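Local coordinates for isoform A of Peptidoglycan-recognition protein LB (Drosophila melanogaster, PDB 7NSZ) that hydrolyses the amide bond between N-acetylmuramoyl residues and L-amino acids in bacterial peptidoglycan, using one zinc ion, and so probably scavenges biologically active peptidoglycan, at residues Ala50-Thr55 with Met59-Asp64; Arg63-Phe68 with Val114-Trp119; Asn134-Gly139 with Gly143-Ala148. The protein carries 1 engineered substitution. One frame throughout, in Å; residues are numbered along the deposited sequence.

Contact 1 of 3, residues Ala50-Thr55 with Met59-Asp64; sequences AVCYST and MKSMRD
Met59 crosses Thr55 at a slant, one helical turn further on, and meets both its carbonyl and its methyl group. The side chain can be followed outward. Met59 CB passes Thr55 O at 3.5 Å. Met59 CG comes closer, 3.2 Å from Thr55 O. From there the chain runs extended, with chi2 at 175°, and this carries it past the carbonyl to the methyl. Met59 SD is 3.9 Å from Thr55 CG2. Met59 CE ends 3.4 Å from Thr55 CG2, tighter than usual van der Waals contact. The backbones of the two residues are joined by a nearly straight helical bond, Met59 N to Thr55 O, 2.8 Å. Tyr91 of strand 90-92 also touches both side chains, while Thr55 OG1 bonds to Asp87.

The second meeting point is looser. Cys52 CB faces Ser61 OG at 3.9 Å, in van der Waals contact. Ser61 OG bonds to Asp57 O in the turn before and is also held by a water, at 2.6 Å. That water donates to Ala50 O, so it bridges the loop to the helix. Cys52 SG leaves in another direction, to form the disulfide with Cys58.

Ser54 sits at the N-cap, where its side chain caps a backbone N of the first turn. The loop is thus fastened to the first two turns of helix 55-72 by an N-cap, a water bridge and a disulfide. This is the capped helix start that follows strand 38-45 in the amidase domain.

Contact 2 of 3, residues Arg63-Phe68 with Val114-Trp119; sequences RDMQDF and VLIGDW
Met65 reaches from helix 55-72 to Val114 at the end of strand 110-115 and to Ile116 just beyond it. The contact between the two segments is wholly apolar. One methyl does the touching. Met65 CE lies 3.8 Å from Ile116 CG1 and 4.0 Å from Ile116 CD1. It also approaches Val114 CG1, at 4.2 Å. The thioether bends at its last torsion, chi3 -74°, and this turns CE off the line of the chain and onto the isoleucine. Met65 and Ile116 then cross at a slant. All three residues are buried, and no hydrogen bond joins the segments.

The polar interactions belong to each segment and its surroundings. In Val114-Trp119 the chain curls back so that the indole meets its own backbone. Trp119 NE1 makes two weak bonds, to Ile116 O at 3.1 Å and to Leu115 O at 3.4 Å. Neither is straight. Gly117 C lies over one face of the indole, toward the rim, 3.6 Å above its plane. Leu115 C is at the edge, in the plane. Gly117 has phi 132°, a backbone shape that glycine adopts readily.

Val114 packs on His44, a zinc ligand, and on Phe80, an engineered residue at a site inferred to be essential for zinc hydrate coordination. The Val114 side chain is about 7 Å from the zinc ion at the nearest atoms. Met65 thus packs on a residue that itself touches a zinc ligand. Strand 110-115 bonds through Val114 to strand 82-84 and through Leu115 to strand 38-45. Helix 55-72 packs against the Val114 and Ile116 side, while Leu115 and Trp119 touch helices 126-142 and 165-171.

Contact 3 of 3, residues Asn134-Gly139 with Gly143-Ala148; sequences NLIAFG and GYIDPA
The carbonyl of Gly139 and the ring of Tyr144 are the flat groups here. The carbonyl oxygen takes two backbone N-H groups from different directions. Tyr144 N bonds to Gly139 O at 2.9 Å and is tilted only 16° from the carbonyl plane. Ile145 N bonds to the same oxygen at 3.1 Å from above that plane, 69° out of it. The Tyr144 ring stands obliquely to Gly139 O; of the side chain, Tyr144 CB comes closest to Gly139 O, at 3.8 Å. The ring itself stacks on Phe96. In the carboxylate of Asp146, OD2 uses its anti lone pair to accept from Ala148 N, which makes an Asx turn where the chain turns a corner.

The bond from Tyr144 N belongs to a Schellman motif. Gly143, with a positive phi, is the first residue to leave helical geometry, and the motif ends helix 126-142. The chain then passes through Tyr144 into the short strand 145-146. Tyr144, just before the strand, and Asp146, within it, share backbone bonds with Ala38.

The apolar part is carried by Ile145, which folds back over the last turns of the helix. Its CG1 branch is anti to the carbonyl carbon, chi1 -61°, and this lays it over the bare backbone of Gly139. Ile145 CG1 is 3.9 Å from Gly139 CA. Beyond it, Ile145 CD1 settles 3.7 Å from Ile136 O and 4.4 Å from Ile136 CG2. Val41 of strand 38-45 touches both isoleucines, so they face the central sheet.

Contacts 1 and 2 are neighbours, with centres about 7 Å apart. Both use helix 55-72 and share Arg63 and Asp64, so one begins where the other ends. They also touch: the loop 50-55 packs on Ile116 and Trp119 of contact 2. Contact 3 comes last along the chain and lies on the opposite side of the chain's centre, about 25 Å from contact 1 and 22 Å from contact 2, centre to centre. Contact 2 joins helix 55-72 to strand 110-115 of the central sheet; contact 1 holds the loop before that helix, and contact 3 closes helix 126-142, which follows strand 110-115 in the chain. Contact 2 lies near the zinc site.

Contact 1 of 3, residues Ala50-Thr55 with Met59-Asp64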
loop_
_atom_site.group_PDB
_atom_site.type_symbol
_atom_site.label_atom_id
_atom_site.label_comp_id
_atom_site.label_asym_id
_atom_site.label_seq_id
_atom_site.Cartn_x
_atom_site.Cartn_y
_atom_site.Cartn_z
ATOM N N ALA A 50 -1.093 -10.762 -10.201
ATOM C CA ALA A 50 -2.487 -11.073 -9.876
ATOM C C ALA A 50 -2.651 -11.504 -8.409
ATOM O O ALA A 50 -1.649 -11.677 -7.682
ATOM C CB ALA A 50 -2.957 -12.185 -10.786
ATOM N N VAL A 51 -3.878 -11.689 -7.960
ATOM C CA VAL A 51 -4.163 -12.147 -6.583
ATOM C C VAL A 51 -3.368 -13.413 -6.272
ATOM O O VAL A 51 -3.186 -14.274 -7.115
ATOM C CB VAL A 51 -5.668 -12.355 -6.392
ATOM C CG1 VAL A 51 -6.189 -13.461 -7.314
ATOM C CG2 VAL A 51 -6.010 -12.637 -4.923
ATOM N N CYS A 52 -2.857 -13.464 -5.054
ATOM C CA CYS A 52 -2.001 -14.540 -4.504
ATOM C C CYS A 52 -2.745 -15.118 -3.313
ATOM O O CYS A 52 -3.166 -14.362 -2.433
ATOM C CB CYS A 52 -0.623 -13.977 -4.151
ATOM S SG CYS A 52 -0.521 -12.698 -2.851
ATOM N N TYR A 53 -2.993 -16.427 -3.295
ATOM C CA TYR A 53 -3.764 -17.022 -2.188
ATOM C C TYR A 53 -2.841 -17.707 -1.167
ATOM O O TYR A 53 -3.288 -17.842 -0.000
ATOM C CB TYR A 53 -4.801 -17.989 -2.746
ATOM C CG TYR A 53 -5.917 -17.274 -3.464
ATOM C CD1 TYR A 53 -6.089 -17.431 -4.819
ATOM C CD2 TYR A 53 -6.765 -16.410 -2.791
ATOM C CE1 TYR A 53 -7.116 -16.795 -5.488
ATOM C CE2 TYR A 53 -7.776 -15.725 -3.455
ATOM C CZ TYR A 53 -7.941 -15.918 -4.808
ATOM O OH TYR A 53 -8.948 -15.290 -5.496
ATOM N N SER A 54 -1.688 -18.196 -1.565
ATOM C CA SER A 54 -0.731 -18.827 -0.617
ATOM C C SER A 54 0.446 -17.900 -0.295
ATOM O O SER A 54 0.845 -17.075 -1.110
ATOM C CB SER A 54 -0.215 -20.127 -1.141
ATOM O OG SER A 54 0.799 -19.948 -2.083
ATOM N N THR A 55 0.969 -18.046 0.893
ATOM C CA THR A 55 2.081 -17.206 1.355
ATOM C C THR A 55 3.282 -17.398 0.446
ATOM O O THR A 55 3.891 -16.422 0.013
ATOM C CB THR A 55 2.379 -17.498 2.811
ATOM O OG1 THR A 55 1.259 -17.079 3.573
ATOM C CG2 THR A 55 3.628 -16.774 3.278
ATOM N N MET A 59 4.778 -14.037 -1.218
ATOM C CA MET A 59 6.197 -13.646 -1.065
ATOM C C MET A 59 6.853 -13.463 -2.444
ATOM O O MET A 59 7.567 -12.459 -2.657
ATOM C CB MET A 59 6.953 -14.731 -0.293
ATOM C CG MET A 59 6.486 -14.862 1.135
ATOM S SD MET A 59 7.275 -16.228 1.994
ATOM C CE MET A 59 6.859 -15.876 3.716
ATOM N N LYS A 60 6.609 -14.374 -3.378
ATOM C CA LYS A 60 7.107 -14.231 -4.768
ATOM C C LYS A 60 6.551 -12.947 -5.399
ATOM O O LYS A 60 7.274 -12.234 -6.105
ATOM C CB LYS A 60 6.799 -15.506 -5.565
ATOM C CG LYS A 60 7.169 -15.470 -7.030
ATOM C CD LYS A 60 8.609 -15.218 -7.291
ATOM C CE LYS A 60 9.031 -15.763 -8.647
ATOM N NZ LYS A 60 8.191 -15.276 -9.762
ATOM N N SER A 61 5.290 -12.617 -5.159
ATOM C CA SER A 61 4.652 -11.440 -5.782
ATOM C C SER A 61 5.349 -10.183 -5.254
ATOM O O SER A 61 5.533 -9.252 -6.024
ATOM C CB SER A 61 3.167 -11.379 -5.512
ATOM O OG SER A 61 2.454 -12.489 -6.021
ATOM N N MET A 62 5.665 -10.122 -3.960
ATOM C CA MET A 62 6.420 -8.991 -3.405
ATOM C C MET A 62 7.782 -8.903 -4.107
ATOM O O MET A 62 8.182 -7.805 -4.510
ATOM C CB MET A 62 6.616 -9.148 -1.893
ATOM C CG MET A 62 5.333 -8.960 -1.085
ATOM S SD MET A 62 4.661 -7.283 -1.171
ATOM C CE MET A 62 5.933 -6.331 -0.382
ATOM N N ARG A 63 8.484 -10.024 -4.287
ATOM C CA ARG A 63 9.785 -9.990 -5.008
ATOM C C ARG A 63 9.570 -9.559 -6.446
ATOM O O ARG A 63 10.430 -8.832 -6.994
ATOM C CB ARG A 63 10.489 -11.344 -4.921
ATOM C CG ARG A 63 10.935 -11.674 -3.514
ATOM C CD ARG A 63 11.856 -12.892 -3.405
ATOM N NE ARG A 63 11.261 -14.097 -3.969
ATOM C CZ ARG A 63 10.590 -14.980 -3.247
ATOM N NH1 ARG A 63 10.283 -14.733 -1.995
ATOM N NH2 ARG A 63 10.133 -16.084 -3.812
ATOM N N ASP A 64 8.536 -10.028 -7.092
ATOM C CA ASP A 64 8.279 -9.601 -8.481
ATOM C C ASP A 64 8.089 -8.081 -8.569
ATOM O O ASP A 64 8.589 -7.419 -9.531
ATOM C CB ASP A 64 7.099 -10.397 -9.034
ATOM C CG ASP A 64 7.404 -11.857 -9.347
ATOM O OD1 ASP A 64 8.579 -12.241 -9.330
ATOM O OD2 ASP A 64 6.435 -12.599 -9.549
HETATM O O HOH W 1 0.450 -13.311 -7.496
#

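Contact 2 of 3, residues Arg63-Phe68 with Val114-Trp119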
loop_
_atom_site.group_PDB
_atom_site.type_symbol
_atom_site.label_atom_id
_atom_site.label_comp_id
_atom_site.label_asym_id
_atom_site.label_seq_id
_atom_site.Cartn_x
_atom_site.Cartn_y
_atom_site.Cartn_z
ATOM N N ARG A 63 8.484 -10.024 -4.287
ATOM C CA ARG A 63 9.785 -9.990 -5.008
ATOM C C ARG A 63 9.570 -9.559 -6.446
ATOM O O ARG A 63 10.430 -8.832 -6.994
ATOM C CB ARG A 63 10.489 -11.344 -4.921
ATOM C CG ARG A 63 10.935 -11.674 -3.514
ATOM C CD ARG A 63 11.856 -12.892 -3.405
ATOM N NE ARG A 63 11.261 -14.097 -3.969
ATOM C CZ ARG A 63 10.590 -14.980 -3.247
ATOM N NH1 ARG A 63 10.283 -14.733 -1.995
ATOM N NH2 ARG A 63 10.133 -16.084 -3.812
ATOM N N ASP A 64 8.536 -10.028 -7.092
ATOM C CA ASP A 64 8.279 -9.601 -8.481
ATOM C C ASP A 64 8.089 -8.081 -8.569
ATOM O O ASP A 64 8.589 -7.419 -9.531
ATOM C CB ASP A 64 7.099 -10.397 -9.034
ATOM C CG ASP A 64 7.404 -11.857 -9.347
ATOM O OD1 ASP A 64 8.579 -12.241 -9.330
ATOM O OD2 ASP A 64 6.435 -12.599 -9.549
ATOM N N MET A 65 7.301 -7.483 -7.693
ATOM C CA MET A 65 7.138 -6.007 -7.686
ATOM C C MET A 65 8.463 -5.344 -7.370
ATOM O O MET A 65 8.792 -4.339 -8.055
ATOM C CB MET A 65 6.069 -5.580 -6.675
ATOM C CG MET A 65 4.670 -6.024 -7.079
ATOM S SD MET A 65 3.354 -5.352 -6.018
ATOM C CE MET A 65 3.610 -6.343 -4.561
ATOM N N GLN A 66 9.162 -5.832 -6.370
ATOM C CA GLN A 66 10.470 -5.208 -6.058
ATOM C C GLN A 66 11.404 -5.272 -7.273
ATOM O O GLN A 66 12.104 -4.272 -7.515
ATOM C CB GLN A 66 11.122 -5.853 -4.852
ATOM C CG GLN A 66 12.331 -5.076 -4.400
ATOM C CD GLN A 66 13.134 -5.738 -3.314
ATOM O OE1 GLN A 66 13.328 -6.953 -3.348
ATOM N NE2 GLN A 66 13.608 -4.926 -2.383
ATOM N N ASP A 67 11.422 -6.396 -7.952
ATOM C CA ASP A 67 12.295 -6.612 -9.138
ATOM C C ASP A 67 11.902 -5.636 -10.248
ATOM O O ASP A 67 12.760 -4.965 -10.872
ATOM C CB ASP A 67 12.250 -8.041 -9.644
ATOM C CG ASP A 67 12.927 -9.055 -8.736
ATOM O OD1 ASP A 67 13.605 -8.658 -7.762
ATOM O OD2 ASP A 67 12.776 -10.286 -9.104
ATOM N N PHE A 68 10.613 -5.515 -10.524
ATOM C CA PHE A 68 10.112 -4.558 -11.534
ATOM C C PHE A 68 10.534 -3.151 -11.174
ATOM O O PHE A 68 11.113 -2.433 -12.014
ATOM C CB PHE A 68 8.606 -4.687 -11.620
ATOM C CG PHE A 68 7.941 -3.805 -12.657
ATOM C CD1 PHE A 68 8.401 -3.759 -13.969
ATOM C CD2 PHE A 68 6.822 -3.060 -12.331
ATOM C CE1 PHE A 68 7.763 -2.963 -14.915
ATOM C CE2 PHE A 68 6.168 -2.276 -13.278
ATOM C CZ PHE A 68 6.650 -2.237 -14.564
ATOM N N VAL A 114 -0.418 -1.475 -1.043
ATOM C CA VAL A 114 -0.874 -2.178 -2.264
ATOM C C VAL A 114 -1.579 -3.466 -1.847
ATOM O O VAL A 114 -1.065 -4.308 -1.118
ATOM C CB VAL A 114 0.282 -2.430 -3.247
ATOM C CG1 VAL A 114 1.362 -3.354 -2.710
ATOM C CG2 VAL A 114 -0.260 -2.957 -4.566
ATOM N N LEU A 115 -2.789 -3.653 -2.368
ATOM C CA LEU A 115 -3.510 -4.921 -2.274
ATOM C C LEU A 115 -3.158 -5.720 -3.518
ATOM O O LEU A 115 -3.511 -5.310 -4.624
ATOM C CB LEU A 115 -5.023 -4.730 -2.113
ATOM C CG LEU A 115 -5.487 -4.484 -0.683
ATOM C CD1 LEU A 115 -5.143 -3.130 -0.157
ATOM C CD2 LEU A 115 -7.020 -4.702 -0.582
ATOM N N ILE A 116 -2.367 -6.763 -3.383
ATOM C CA ILE A 116 -1.851 -7.519 -4.544
ATOM C C ILE A 116 -3.052 -8.093 -5.310
ATOM O O ILE A 116 -3.979 -8.683 -4.714
ATOM C CB ILE A 116 -0.863 -8.618 -4.106
ATOM C CG1 ILE A 116 0.364 -7.981 -3.450
ATOM C CG2 ILE A 116 -0.457 -9.521 -5.255
ATOM C CD1 ILE A 116 1.188 -8.930 -2.616
ATOM N N GLY A 117 -3.076 -7.833 -6.605
ATOM C CA GLY A 117 -4.120 -8.341 -7.515
ATOM C C GLY A 117 -4.652 -7.229 -8.370
ATOM O O GLY A 117 -4.243 -6.059 -8.261
ATOM N N ASP A 118 -5.574 -7.647 -9.243
ATOM C CA ASP A 118 -6.333 -6.762 -10.137
ATOM C C ASP A 118 -7.730 -6.597 -9.539
ATOM O O ASP A 118 -8.481 -7.581 -9.586
ATOM C CB ASP A 118 -6.378 -7.342 -11.558
ATOM C CG ASP A 118 -7.300 -6.585 -12.514
ATOM O OD1 ASP A 118 -7.684 -5.440 -12.235
ATOM O OD2 ASP A 118 -7.551 -7.144 -13.625
ATOM N N TRP A 119 -8.056 -5.420 -9.036
ATOM C CA TRP A 119 -9.334 -5.167 -8.310
ATOM C C TRP A 119 -10.206 -4.126 -9.038
ATOM O O TRP A 119 -10.952 -3.362 -8.454
ATOM C CB TRP A 119 -9.015 -4.826 -6.861
ATOM C CG TRP A 119 -8.178 -5.879 -6.175
ATOM C CD1 TRP A 119 -6.909 -5.717 -5.670
ATOM C CD2 TRP A 119 -8.460 -7.280 -6.043
ATOM N NE1 TRP A 119 -6.443 -6.881 -5.161
ATOM C CE2 TRP A 119 -7.354 -7.881 -5.397
ATOM C CE3 TRP A 119 -9.563 -8.083 -6.365
ATOM C CZ2 TRP A 119 -7.295 -9.215 -5.077
ATOM C CZ3 TRP A 119 -9.507 -9.417 -6.081
ATOM C CH2 TRP A 119 -8.413 -9.979 -5.426
#

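Contact 3 of 3, residues Asn134-Gly139 with Gly143-Ala148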
loop_
_atom_site.group_PDB
_atom_site.type_symbol
_atom_site.label_atom_id
_atom_site.label_comp_id
_atom_site.label_asym_id
_atom_site.label_seq_id
_atom_site.Cartn_x
_atom_site.Cartn_y
_atom_site.Cartn_z
ATOM N N ASN A 134 -6.499 -3.468 9.531
ATOM C CA ASN A 134 -5.691 -3.763 10.741
ATOM C C ASN A 134 -4.330 -3.054 10.670
ATOM O O ASN A 134 -3.855 -2.441 11.641
ATOM C CB ASN A 134 -5.524 -5.263 10.909
ATOM C CG ASN A 134 -6.826 -5.918 11.348
ATOM O OD1 ASN A 134 -7.680 -5.269 11.956
ATOM N ND2 ASN A 134 -7.001 -7.186 11.022
ATOM N N LEU A 135 -3.714 -3.020 9.481
ATOM C CA LEU A 135 -2.442 -2.297 9.324
ATOM C C LEU A 135 -2.626 -0.815 9.641
ATOM O O LEU A 135 -1.798 -0.215 10.320
ATOM C CB LEU A 135 -1.939 -2.502 7.901
ATOM C CG LEU A 135 -0.708 -1.712 7.510
ATOM C CD1 LEU A 135 0.509 -2.015 8.385
ATOM C CD2 LEU A 135 -0.384 -1.904 6.049
ATOM N N ILE A 136 -3.677 -0.203 9.102
ATOM C CA ILE A 136 -3.938 1.227 9.351
ATOM C C ILE A 136 -4.149 1.445 10.850
ATOM O O ILE A 136 -3.584 2.377 11.414
ATOM C CB ILE A 136 -5.098 1.718 8.472
ATOM C CG1 ILE A 136 -4.775 1.597 6.973
ATOM C CG2 ILE A 136 -5.492 3.123 8.913
ATOM C CD1 ILE A 136 -5.990 1.708 6.077
ATOM N N ALA A 137 -4.974 0.617 11.458
ATOM C CA ALA A 137 -5.280 0.704 12.903
ATOM C C ALA A 137 -3.995 0.572 13.731
ATOM O O ALA A 137 -3.760 1.402 14.626
ATOM C CB ALA A 137 -6.287 -0.362 13.310
ATOM N N PHE A 138 -3.122 -0.336 13.371
ATOM C CA PHE A 138 -1.827 -0.547 14.071
ATOM C C PHE A 138 -0.926 0.677 13.885
ATOM O O PHE A 138 -0.242 1.145 14.830
ATOM C CB PHE A 138 -1.102 -1.787 13.552
ATOM N N GLY A 139 -0.931 1.275 12.676
ATOM C CA GLY A 139 -0.139 2.472 12.391
ATOM C C GLY A 139 -0.633 3.627 13.228
ATOM O O GLY A 139 0.213 4.402 13.747
ATOM N N GLY A 143 1.483 5.514 16.419
ATOM C CA GLY A 143 1.842 6.904 16.175
ATOM C C GLY A 143 2.517 7.127 14.822
ATOM O O GLY A 143 2.974 8.248 14.586
ATOM N N TYR A 144 2.500 6.141 13.928
ATOM C CA TYR A 144 3.053 6.289 12.554
ATOM C C TYR A 144 2.053 6.941 11.606
ATOM O O TYR A 144 2.482 7.486 10.553
ATOM C CB TYR A 144 3.470 4.937 11.950
ATOM C CG TYR A 144 4.527 4.202 12.740
ATOM C CD1 TYR A 144 4.336 2.877 13.064
ATOM C CD2 TYR A 144 5.709 4.796 13.122
ATOM C CE1 TYR A 144 5.270 2.145 13.778
ATOM C CE2 TYR A 144 6.643 4.094 13.869
ATOM C CZ TYR A 144 6.409 2.772 14.200
ATOM O OH TYR A 144 7.334 2.044 14.907
ATOM N N ILE A 145 0.753 6.807 11.885
ATOM C CA ILE A 145 -0.325 7.383 11.039
ATOM C C ILE A 145 -1.106 8.396 11.876
ATOM O O ILE A 145 -1.456 8.057 13.033
ATOM C CB ILE A 145 -1.249 6.278 10.508
ATOM C CG1 ILE A 145 -0.467 5.297 9.657
ATOM C CG2 ILE A 145 -2.380 6.938 9.751
ATOM C CD1 ILE A 145 -1.251 4.155 9.125
ATOM N N ASP A 146 -1.295 9.601 11.380
ATOM C CA ASP A 146 -2.062 10.624 12.109
ATOM C C ASP A 146 -3.419 10.048 12.492
ATOM O O ASP A 146 -4.096 9.426 11.690
ATOM C CB ASP A 146 -2.165 11.855 11.226
ATOM C CG ASP A 146 -2.611 13.064 12.001
ATOM O OD1 ASP A 146 -1.737 13.941 12.180
ATOM O OD2 ASP A 146 -3.811 13.073 12.436
ATOM N N PRO A 147 -3.897 10.254 13.743
ATOM C CA PRO A 147 -5.233 9.802 14.112
ATOM C C PRO A 147 -6.363 10.420 13.278
ATOM O O PRO A 147 -7.354 9.786 13.182
ATOM C CB PRO A 147 -5.391 10.205 15.592
ATOM C CG PRO A 147 -4.323 11.237 15.829
ATOM C CD PRO A 147 -3.209 10.953 14.837
ATOM N N ALA A 148 -6.120 11.568 12.666
ATOM C CA ALA A 148 -7.046 12.213 11.705
ATOM C C ALA A 148 -6.561 12.059 10.263
ATOM O O ALA A 148 -6.832 12.940 9.415
ATOM C CB ALA A 148 -7.196 13.669 12.046
#